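Local coordinates for protein flap endonuclease 1 (PDB 3ORY) that probably cleaves branched DNA as a structure-specific flap endonuclease of the XPG/FEN1 family, removing 5' flaps, at residues P89-K101 and L141-L153. Residues are numbered along the deposited sequence; the frame is centred on the assembly and turned at random.
Sequences PVYVFDGKPPELK and LTEEMVRDAKSLL
Phe93 lies against the aliphatic chain of Lys150, which runs past it in the opposite direction: CG of the lysine sits over one ring face, 4.1 Å from the centroid and 24° off the normal, a CH-pi contact. Leu153 CD1 instead meets the ring at its edge, in plane, 3.8 Å from Phe93 CE2, and the same methyl touches Tyr91 CD2, whose side chain crosses the leucine at about a right angle. With CG anti to its carbonyl carbon (chi1 -70°), Phe93 also brings CD1 to Val146 CG1. Without the ring, as with an alanine here, the Lys150 methylenes and the Leu153 methyl would probably lose the surface they pack on, opening a gap between strand and helix. The ammonium of Lys150 reaches a water, NZ to O 3.0 Å, that donates to Asp94 O; Gln162 also bonds both groups.

Beyond the strand, the Pro98 ring packs on the start of the helix, its CG 3.9 Å from Val146 CG2 and its CB equally near Leu141 CD2. Glu99, bent at chi2 (90°), turns its carboxylate back so that Glu143 N donates to OE2 at 2.8 Å, nearly straight but on the syn side and out of the carboxylate plane. This occupies a first-turn N-H, while Thr142 OG1 caps Met145 N at 3.2 Å, and a weak return bond from Thr142 N to Met145 SD completes a capping box.

Strand 89-93 and helix 143-153 run nearly antiparallel, with axes 11.0 Å apart. Since strand 160-162 follows helix 143-156 and pairs parallel with strand 88-93, this is the helix-on-sheet layer of a beta-alpha-beta crossover in the PIN-like nuclease core.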
loop_
_atom_site.group_PDB
_atom_site.type_symbol
_atom_site.label_atom_id
_atom_site.label_comp_id
_atom_site.label_asym_id
_atom_site.label_seq_id
_atom_site.Cartn_x
_atom_site.Cartn_y
_atom_site.Cartn_z
ATOM N N PRO A 89 -0.647 8.500 12.801
ATOM C CA PRO A 89 -1.163 8.000 11.533
ATOM C C PRO A 89 -2.574 8.477 11.213
ATOM O O PRO A 89 -3.404 8.672 12.111
ATOM C CB PRO A 89 -1.142 6.480 11.732
ATOM C CG PRO A 89 -1.399 6.290 13.212
ATOM C CD PRO A 89 -0.936 7.570 13.914
ATOM N N VAL A 90 -2.828 8.666 9.921
ATOM C CA VAL A 90 -4.165 8.909 9.410
ATOM C C VAL A 90 -4.295 8.088 8.126
ATOM O O VAL A 90 -3.385 8.073 7.292
ATOM C CB VAL A 90 -4.447 10.428 9.167
ATOM C CG1 VAL A 90 -3.326 11.097 8.357
ATOM C CG2 VAL A 90 -5.825 10.649 8.500
ATOM N N TYR A 91 -5.403 7.376 7.991
ATOM C CA TYR A 91 -5.636 6.567 6.804
ATOM C C TYR A 91 -6.480 7.349 5.814
ATOM O O TYR A 91 -7.202 8.265 6.199
ATOM C CB TYR A 91 -6.310 5.238 7.180
ATOM C CG TYR A 91 -5.343 4.267 7.835
ATOM C CD1 TYR A 91 -4.681 3.290 7.083
ATOM C CD2 TYR A 91 -5.077 4.340 9.200
ATOM C CE1 TYR A 91 -3.787 2.395 7.692
ATOM C CE2 TYR A 91 -4.189 3.463 9.810
ATOM C CZ TYR A 91 -3.547 2.501 9.050
ATOM O OH TYR A 91 -2.677 1.646 9.672
ATOM N N VAL A 92 -6.361 7.014 4.533
ATOM C CA VAL A 92 -7.205 7.619 3.518
ATOM C C VAL A 92 -7.829 6.516 2.673
ATOM O O VAL A 92 -7.129 5.623 2.188
ATOM C CB VAL A 92 -6.443 8.663 2.648
ATOM C CG1 VAL A 92 -5.178 8.071 2.024
ATOM C CG2 VAL A 92 -7.379 9.279 1.583
ATOM N N PHE A 93 -9.149 6.574 2.511
ATOM C CA PHE A 93 -9.861 5.549 1.769
ATOM C C PHE A 93 -10.431 6.085 0.472
ATOM O O PHE A 93 -10.923 7.220 0.413
ATOM C CB PHE A 93 -10.962 4.923 2.639
ATOM C CG PHE A 93 -10.423 4.065 3.748
ATOM C CD1 PHE A 93 -9.979 2.777 3.492
ATOM C CD2 PHE A 93 -10.357 4.550 5.051
ATOM C CE1 PHE A 93 -9.470 1.963 4.532
ATOM C CE2 PHE A 93 -9.844 3.764 6.092
ATOM C CZ PHE A 93 -9.398 2.464 5.826
ATOM N N ASP A 94 -10.370 5.232 -0.549
ATOM C CA ASP A 94 -10.731 5.541 -1.927
ATOM C C ASP A 94 -12.204 5.890 -2.012
ATOM O O ASP A 94 -13.008 5.415 -1.205
ATOM C CB ASP A 94 -10.441 4.302 -2.797
ATOM C CG ASP A 94 -10.171 4.647 -4.251
ATOM O OD1 ASP A 94 -8.983 4.756 -4.619
ATOM O OD2 ASP A 94 -11.144 4.804 -5.029
ATOM N N GLY A 95 -12.552 6.716 -2.993
ATOM C CA GLY A 95 -13.942 7.065 -3.263
ATOM C C GLY A 95 -14.730 5.926 -3.890
ATOM O O GLY A 95 -15.957 5.946 -3.885
ATOM N N LYS A 96 -14.028 4.932 -4.416
ATOM C CA LYS A 96 -14.681 3.773 -5.037
ATOM C C LYS A 96 -14.474 2.514 -4.206
ATOM O O LYS A 96 -13.437 2.363 -3.559
ATOM C CB LYS A 96 -14.155 3.553 -6.469
ATOM C CG LYS A 96 -14.551 4.658 -7.476
ATOM C CD LYS A 96 -16.065 4.874 -7.475
ATOM C CE LYS A 96 -16.454 6.156 -8.213
ATOM N NZ LYS A 96 -16.015 6.097 -9.642
ATOM N N PRO A 97 -15.461 1.588 -4.226
ATOM C CA PRO A 97 -15.239 0.314 -3.535
ATOM C C PRO A 97 -14.102 -0.478 -4.187
ATOM O O PRO A 97 -13.838 -0.304 -5.383
ATOM C CB PRO A 97 -16.592 -0.421 -3.654
ATOM C CG PRO A 97 -17.416 0.348 -4.602
ATOM C CD PRO A 97 -16.819 1.708 -4.789
ATOM N N PRO A 98 -13.417 -1.337 -3.410
ATOM C CA PRO A 98 -12.243 -2.030 -3.931
ATOM C C PRO A 98 -12.591 -2.970 -5.085
ATOM O O PRO A 98 -11.733 -3.224 -5.949
ATOM C CB PRO A 98 -11.724 -2.807 -2.712
ATOM C CG PRO A 98 -12.948 -2.984 -1.843
ATOM C CD PRO A 98 -13.711 -1.715 -2.021
ATOM N N GLU A 99 -13.841 -3.445 -5.128
ATOM C CA GLU A 99 -14.312 -4.270 -6.256
ATOM C C GLU A 99 -14.296 -3.526 -7.583
ATOM O O GLU A 99 -14.380 -4.151 -8.638
ATOM C CB GLU A 99 -15.729 -4.815 -6.016
ATOM C CG GLU A 99 -15.843 -5.744 -4.798
ATOM C CD GLU A 99 -16.173 -4.990 -3.520
ATOM O OE1 GLU A 99 -15.935 -3.759 -3.458
ATOM O OE2 GLU A 99 -16.685 -5.623 -2.574
ATOM N N LEU A 100 -14.190 -2.199 -7.540
ATOM C CA LEU A 100 -14.268 -1.408 -8.760
ATOM C C LEU A 100 -12.974 -0.645 -9.028
ATOM O O LEU A 100 -12.971 0.325 -9.776
ATOM C CB LEU A 100 -15.474 -0.454 -8.703
ATOM C CG LEU A 100 -16.835 -1.128 -8.481
ATOM C CD1 LEU A 100 -17.931 -0.069 -8.370
ATOM C CD2 LEU A 100 -17.147 -2.142 -9.599
ATOM N N LYS A 101 -11.880 -1.098 -8.415
ATOM C CA LYS A 101 -10.559 -0.518 -8.626
ATOM C C LYS A 101 -9.851 -1.331 -9.702
ATOM O O LYS A 101 -9.327 -2.419 -9.423
ATOM C CB LYS A 101 -9.758 -0.555 -7.322
ATOM C CG LYS A 101 -10.279 0.414 -6.243
ATOM C CD LYS A 101 -9.993 1.850 -6.665
ATOM C CE LYS A 101 -8.523 2.202 -6.500
ATOM N NZ LYS A 101 -8.292 3.557 -7.094
ATOM N N LEU A 141 -9.985 -7.974 -1.481
ATOM C CA LEU A 141 -10.487 -6.933 -0.578
ATOM C C LEU A 141 -11.902 -6.562 -1.001
ATOM O O LEU A 141 -12.121 -6.164 -2.140
ATOM C CB LEU A 141 -9.582 -5.692 -0.610
ATOM C CG LEU A 141 -9.986 -4.528 0.307
ATOM C CD1 LEU A 141 -9.930 -4.967 1.780
ATOM C CD2 LEU A 141 -9.090 -3.322 0.054
ATOM N N THR A 142 -12.857 -6.690 -0.082
ATOM C CA THR A 142 -14.250 -6.358 -0.378
ATOM C C THR A 142 -14.683 -5.085 0.344
ATOM O O THR A 142 -14.035 -4.641 1.291
ATOM C CB THR A 142 -15.214 -7.467 0.060
ATOM O OG1 THR A 142 -15.328 -7.433 1.485
ATOM C CG2 THR A 142 -14.731 -8.856 -0.405
ATOM N N GLU A 143 -15.790 -4.514 -0.110
ATOM C CA GLU A 143 -16.378 -3.339 0.525
ATOM C C GLU A 143 -16.715 -3.571 2.013
ATOM O O GLU A 143 -16.495 -2.690 2.837
ATOM C CB GLU A 143 -17.596 -2.859 -0.296
ATOM C CG GLU A 143 -18.363 -1.647 0.272
ATOM C CD GLU A 143 -17.502 -0.400 0.483
ATOM O OE1 GLU A 143 -16.417 -0.252 -0.148
ATOM O OE2 GLU A 143 -17.925 0.438 1.311
ATOM N N GLU A 144 -17.221 -4.759 2.358
ATOM C CA GLU A 144 -17.498 -5.097 3.761
ATOM C C GLU A 144 -16.226 -5.070 4.621
ATOM O O GLU A 144 -16.252 -4.580 5.757
ATOM C CB GLU A 144 -18.226 -6.458 3.889
ATOM C CG GLU A 144 -18.335 -6.997 5.338
ATOM C CD GLU A 144 -19.100 -8.327 5.457
ATOM O OE1 GLU A 144 -19.228 -9.063 4.453
ATOM O OE2 GLU A 144 -19.575 -8.645 6.569
ATOM N N MET A 145 -15.114 -5.572 4.084
ATOM C CA MET A 145 -13.839 -5.530 4.807
ATOM C C MET A 145 -13.354 -4.084 5.006
ATOM O O MET A 145 -12.800 -3.748 6.058
ATOM C CB MET A 145 -12.778 -6.357 4.089
ATOM C CG MET A 145 -13.102 -7.856 4.048
ATOM S SD MET A 145 -12.282 -8.730 2.686
ATOM C CE MET A 145 -10.589 -8.544 3.163
ATOM N N VAL A 146 -13.590 -3.237 4.000
ATOM C CA VAL A 146 -13.269 -1.808 4.105
ATOM C C VAL A 146 -14.128 -1.146 5.196
ATOM O O VAL A 146 -13.619 -0.398 6.032
ATOM C CB VAL A 146 -13.418 -1.086 2.736
ATOM C CG1 VAL A 146 -13.285 0.441 2.894
ATOM C CG2 VAL A 146 -12.372 -1.628 1.739
ATOM N N ARG A 147 -15.427 -1.429 5.176
ATOM C CA ARG A 147 -16.336 -0.949 6.215
ATOM C C ARG A 147 -15.845 -1.341 7.609
ATOM O O ARG A 147 -15.793 -0.499 8.500
ATOM C CB ARG A 147 -17.747 -1.500 5.967
ATOM C CG ARG A 147 -18.806 -1.133 7.001
ATOM C CD ARG A 147 -20.225 -1.390 6.437
ATOM N NE ARG A 147 -20.452 -0.641 5.188
ATOM C CZ ARG A 147 -20.603 -1.189 3.978
ATOM N NH1 ARG A 147 -20.578 -2.514 3.825
ATOM N NH2 ARG A 147 -20.794 -0.407 2.915
ATOM N N ASP A 148 -15.489 -2.612 7.797
ATOM C CA ASP A 148 -14.987 -3.082 9.096
ATOM C C ASP A 148 -13.690 -2.395 9.503
ATOM O O ASP A 148 -13.504 -2.059 10.675
ATOM C CB ASP A 148 -14.823 -4.610 9.105
ATOM C CG ASP A 148 -16.167 -5.339 9.025
ATOM O OD1 ASP A 148 -17.208 -4.708 9.327
ATOM O OD2 ASP A 148 -16.187 -6.525 8.636
ATOM N N ALA A 149 -12.809 -2.169 8.528
ATOM C CA ALA A 149 -11.552 -1.464 8.766
ATOM C C ALA A 149 -11.803 -0.042 9.270
ATOM O O ALA A 149 -11.155 0.408 10.221
ATOM C CB ALA A 149 -10.691 -1.434 7.490
ATOM N N LYS A 150 -12.744 0.652 8.632
ATOM C CA LYS A 150 -13.133 1.995 9.062
ATOM C C LYS A 150 -13.703 1.959 10.490
ATOM O O LYS A 150 -13.333 2.788 11.314
ATOM C CB LYS A 150 -14.140 2.621 8.092
ATOM C CG LYS A 150 -13.539 3.012 6.735
ATOM C CD LYS A 150 -14.632 3.373 5.722
ATOM C CE LYS A 150 -13.985 3.802 4.408
ATOM N NZ LYS A 150 -15.018 4.096 3.367
ATOM N N SER A 151 -14.583 0.998 10.771
ATOM C CA SER A 151 -15.151 0.841 12.119
ATOM C C SER A 151 -14.071 0.588 13.161
ATOM O O SER A 151 -14.135 1.133 14.263
ATOM C CB SER A 151 -16.170 -0.302 12.166
ATOM O OG SER A 151 -17.291 -0.004 11.349
ATOM N N LEU A 152 -13.091 -0.245 12.824
ATOM C CA LEU A 152 -11.997 -0.533 13.757
ATOM C C LEU A 152 -11.173 0.727 14.074
ATOM O O LEU A 152 -10.858 0.999 15.238
ATOM C CB LEU A 152 -11.094 -1.657 13.229
ATOM C CG LEU A 152 -9.862 -1.978 14.091
ATOM C CD1 LEU A 152 -10.264 -2.489 15.504
ATOM C CD2 LEU A 152 -8.950 -2.978 13.386
ATOM N N LEU A 153 -10.824 1.488 13.037
ATOM C CA LEU A 153 -10.075 2.728 13.227
ATOM C C LEU A 153 -10.841 3.714 14.107
ATOM O O LEU A 153 -10.245 4.316 15.009
ATOM C CB LEU A 153 -9.670 3.355 11.881
ATOM C CG LEU A 153 -8.730 2.485 11.030
ATOM C CD1 LEU A 153 -8.628 3.015 9.597
ATOM C CD2 LEU A 153 -7.335 2.348 11.656
HETATM O O HOH W 1 -13.577 3.565 0.812
#